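Local atomic coordinates of uncharacterized protein orp (Desulfovibrio gigas, PDB entry 2WFB), a protein that probably takes part in binding or assembling a mixed molybdenum-copper sulphide cluster, and is seen here in its apo form, without the cluster. Residues V9-V20 against L95-V104. Sequence-based numbering, arbitrary orientation.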
loop_
_atom_site.group_PDB
_atom_site.type_symbol
_atom_site.label_atom_id
_atom_site.label_comp_id
_atom_site.label_asym_id
_atom_site.label_seq_id
_atom_site.Cartn_x
_atom_site.Cartn_y
_atom_site.Cartn_z
ATOM N N VAL A 9 2.635 -2.357 1.347
ATOM C CA VAL A 9 2.953 -1.170 2.114
ATOM C C VAL A 9 3.700 -0.234 1.172
ATOM O O VAL A 9 4.684 -0.651 0.573
ATOM C CB VAL A 9 3.836 -1.487 3.340
ATOM C CG1 VAL A 9 4.066 -0.218 4.186
ATOM C CG2 VAL A 9 3.222 -2.578 4.219
ATOM N N THR A 10 3.231 1.016 1.043
ATOM C CA THR A 10 3.943 2.026 0.242
ATOM C C THR A 10 5.348 2.260 0.783
ATOM O O THR A 10 5.550 2.376 1.987
ATOM C CB THR A 10 3.185 3.350 0.143
ATOM O OG1 THR A 10 2.904 3.841 1.463
ATOM C CG2 THR A 10 1.870 3.149 -0.600
ATOM N N ALA A 11 6.328 2.300 -0.121
ATOM C CA ALA A 11 7.716 2.243 0.285
ATOM C C ALA A 11 8.571 3.181 -0.556
ATOM O O ALA A 11 8.258 3.465 -1.712
ATOM C CB ALA A 11 8.230 0.826 0.192
ATOM N N GLU A 12 9.659 3.650 0.038
ATOM C CA GLU A 12 10.538 4.606 -0.602
ATOM C C GLU A 12 11.626 3.875 -1.396
ATOM O O GLU A 12 12.405 4.496 -2.121
ATOM C CB GLU A 12 11.082 5.593 0.471
ATOM C CG GLU A 12 10.046 6.707 0.806
ATOM C CD GLU A 12 10.074 7.232 2.237
ATOM O OE1 GLU A 12 10.986 6.891 3.011
ATOM O OE2 GLU A 12 9.171 8.017 2.589
ATOM N N GLY A 13 11.612 2.546 -1.305
ATOM C CA GLY A 13 12.599 1.648 -1.896
ATOM C C GLY A 13 12.509 0.278 -1.206
ATOM O O GLY A 13 11.654 0.064 -0.334
ATOM N N PRO A 14 13.390 -0.661 -1.580
ATOM C CA PRO A 14 13.298 -2.042 -1.043
ATOM C C PRO A 14 13.721 -2.159 0.430
ATOM O O PRO A 14 14.475 -1.324 0.909
ATOM C CB PRO A 14 14.256 -2.851 -1.939
ATOM C CG PRO A 14 14.698 -1.911 -3.052
ATOM C CD PRO A 14 14.460 -0.500 -2.580
ATOM N N GLY A 15 13.222 -3.171 1.142
ATOM C CA GLY A 15 13.678 -3.452 2.501
ATOM C C GLY A 15 12.601 -3.304 3.549
ATOM O O GLY A 15 11.793 -2.379 3.493
ATOM N N LEU A 16 12.602 -4.204 4.526
ATOM C CA LEU A 16 11.605 -4.172 5.580
ATOM C C LEU A 16 11.821 -3.052 6.586
ATOM O O LEU A 16 10.904 -2.663 7.289
ATOM C CB LEU A 16 11.535 -5.527 6.289
ATOM C CG LEU A 16 10.803 -6.647 5.525
ATOM C CD1 LEU A 16 11.007 -7.979 6.228
ATOM C CD2 LEU A 16 9.321 -6.343 5.387
ATOM N N ASP A 17 13.031 -2.510 6.648
ATOM C CA ASP A 17 13.319 -1.502 7.648
ATOM C C ASP A 17 13.397 -0.077 7.124
ATOM O O ASP A 17 13.689 0.835 7.885
ATOM C CB ASP A 17 14.534 -1.909 8.490
ATOM C CG ASP A 17 14.272 -3.190 9.292
ATOM O OD1 ASP A 17 13.290 -3.231 10.094
ATOM O OD2 ASP A 17 15.033 -4.164 9.095
ATOM N N GLY A 18 13.107 0.120 5.839
ATOM C CA GLY A 18 12.916 1.471 5.294
ATOM C C GLY A 18 11.568 2.015 5.741
ATOM O O GLY A 18 10.714 1.261 6.171
ATOM N N LEU A 19 11.352 3.320 5.603
ATOM C CA LEU A 19 10.124 3.956 6.082
ATOM C C LEU A 19 8.990 3.764 5.108
ATOM O O LEU A 19 9.236 3.641 3.924
ATOM C CB LEU A 19 10.332 5.467 6.264
ATOM C CG LEU A 19 11.268 5.933 7.371
ATOM C CD1 LEU A 19 11.464 7.432 7.208
ATOM C CD2 LEU A 19 10.692 5.598 8.737
ATOM N N VAL A 20 7.750 3.780 5.598
ATOM C CA VAL A 20 6.633 3.832 4.684
ATOM C C VAL A 20 6.627 5.192 3.949
ATOM O O VAL A 20 6.912 6.264 4.546
ATOM C CB VAL A 20 5.209 3.407 5.305
ATOM C CG1 VAL A 20 5.307 2.695 6.629
ATOM C CG2 VAL A 20 4.199 4.503 5.326
ATOM N N LEU A 95 0.161 6.076 8.358
ATOM C CA LEU A 95 1.276 5.249 8.822
ATOM C C LEU A 95 2.682 5.811 8.536
ATOM O O LEU A 95 3.684 5.120 8.736
ATOM C CB LEU A 95 1.135 3.808 8.310
ATOM C CG LEU A 95 -0.117 3.126 8.870
ATOM C CD1 LEU A 95 -0.561 1.987 7.995
ATOM C CD2 LEU A 95 0.087 2.654 10.308
ATOM N N GLU A 96 2.755 7.066 8.091
ATOM C CA GLU A 96 4.042 7.704 7.850
ATOM C C GLU A 96 4.801 7.857 9.174
ATOM O O GLU A 96 4.203 8.052 10.251
ATOM C CB GLU A 96 3.875 9.032 7.091
ATOM C CG GLU A 96 3.191 10.165 7.873
ATOM C CD GLU A 96 1.645 10.178 7.839
ATOM O OE1 GLU A 96 0.974 9.256 7.326
ATOM O OE2 GLU A 96 1.077 11.165 8.333
ATOM N N GLY A 97 6.120 7.685 9.087
ATOM C CA GLY A 97 6.994 7.795 10.244
ATOM C C GLY A 97 7.356 6.427 10.790
ATOM O O GLY A 97 8.257 6.310 11.631
ATOM N N LEU A 98 6.642 5.395 10.327
ATOM C CA LEU A 98 6.912 3.992 10.705
ATOM C C LEU A 98 7.774 3.339 9.644
ATOM O O LEU A 98 7.742 3.763 8.463
ATOM C CB LEU A 98 5.593 3.221 10.848
ATOM C CG LEU A 98 4.644 3.587 11.981
ATOM C CD1 LEU A 98 3.390 2.701 11.960
ATOM C CD2 LEU A 98 5.344 3.432 13.326
ATOM N N THR A 99 8.574 2.349 10.047
ATOM C CA THR A 99 9.207 1.482 9.075
ATOM C C THR A 99 8.179 0.509 8.516
ATOM O O THR A 99 7.082 0.347 9.067
ATOM C CB THR A 99 10.418 0.689 9.617
ATOM O OG1 THR A 99 9.969 -0.262 10.569
ATOM C CG2 THR A 99 11.425 1.583 10.279
ATOM N N VAL A 100 8.511 -0.108 7.391
ATOM C CA VAL A 100 7.594 -1.048 6.761
ATOM C C VAL A 100 7.292 -2.188 7.746
ATOM O O VAL A 100 6.119 -2.529 7.943
ATOM C CB VAL A 100 8.097 -1.541 5.370
ATOM C CG1 VAL A 100 7.251 -2.738 4.854
ATOM C CG2 VAL A 100 8.056 -0.378 4.343
ATOM N N ARG A 101 8.330 -2.713 8.391
ATOM C CA ARG A 101 8.152 -3.789 9.358
ATOM C C ARG A 101 7.216 -3.387 10.495
ATOM O O ARG A 101 6.341 -4.162 10.884
ATOM C CB ARG A 101 9.508 -4.213 9.912
ATOM C CG ARG A 101 9.482 -5.528 10.677
ATOM C CD ARG A 101 10.802 -5.788 11.403
ATOM N NE ARG A 101 11.961 -5.804 10.512
ATOM C CZ ARG A 101 12.377 -6.847 9.796
ATOM N NH1 ARG A 101 11.734 -8.015 9.823
ATOM N NH2 ARG A 101 13.458 -6.718 9.041
ATOM N N GLN A 102 7.382 -2.164 11.007
ATOM C CA GLN A 102 6.553 -1.671 12.094
ATOM C C GLN A 102 5.121 -1.458 11.673
ATOM O O GLN A 102 4.239 -1.686 12.468
ATOM C CB GLN A 102 7.102 -0.372 12.661
ATOM C CG GLN A 102 8.446 -0.519 13.417
ATOM C CD GLN A 102 9.098 0.822 13.670
ATOM O OE1 GLN A 102 8.818 1.804 12.978
ATOM N NE2 GLN A 102 9.969 0.877 14.661
ATOM N N ALA A 103 4.869 -1.000 10.441
ATOM C CA ALA A 103 3.495 -0.795 9.991
ATOM C C ALA A 103 2.728 -2.132 9.862
ATOM O O ALA A 103 1.551 -2.233 10.231
ATOM C CB ALA A 103 3.461 -0.030 8.676
ATOM N N VAL A 104 3.403 -3.150 9.335
ATOM C CA VAL A 104 2.785 -4.459 9.182
ATOM C C VAL A 104 2.498 -5.010 10.572
ATOM O O VAL A 104 1.382 -5.476 10.828
ATOM C CB VAL A 104 3.655 -5.435 8.385
ATOM C CG1 VAL A 104 3.122 -6.839 8.543
ATOM C CG2 VAL A 104 3.685 -5.039 6.905
HETATM O O HOH W 1 11.723 -1.857 11.740
HETATM O O HOH W 2 7.430 8.141 6.398
#
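R101 grips D17 side-on, NE reaching OD1 at 2.9 Å and NH2 reaching OD2 at 3.0 Å. Both bonds are nearly straight and leave within the guanidinium plane, but the carboxylate is turned 37° against it: NH2 comes to OD2 from above the carboxylate plane, whereas NE meets OD1 on its syn side, also somewhat out of that plane. CG of R101 extends anti to the backbone N (chi1 -167°) and the chain then bends at chi3, bringing the head group beside L16, whose CB lies 3.6 Å from NH2 over one guanidinium face. The loop after strand 6-11 takes up the first two N-H groups of helix 100-108, R101 N donating to L16 O and V100 N to G18 O, while V20 N donates to L98 O just before the helix. A water joins D17 OD1 to T99 OG1. On the buried side the side chains of V100 and V9 lie alongside each other, pointing opposite ways, with V100 CG1 3.9 Å from V9 CB; V104 CG2 meets V9 CG2 at 3.7 Å. V20 places CG1 3.9 Å from A103 CB and CG2 against L95 O. The start of helix 100-108 thus packs on the V9 end of strand 6-11, the central strand of the mixed sheet. The V100-G18 and V20-L98 bonds flank L19 and T99 as a single beta bridge, leading directly into the helix whose N-terminus the T99-Q102 capping box closes, within an alpha/beta domain of the dinitrogenase iron-molybdenum cofactor family.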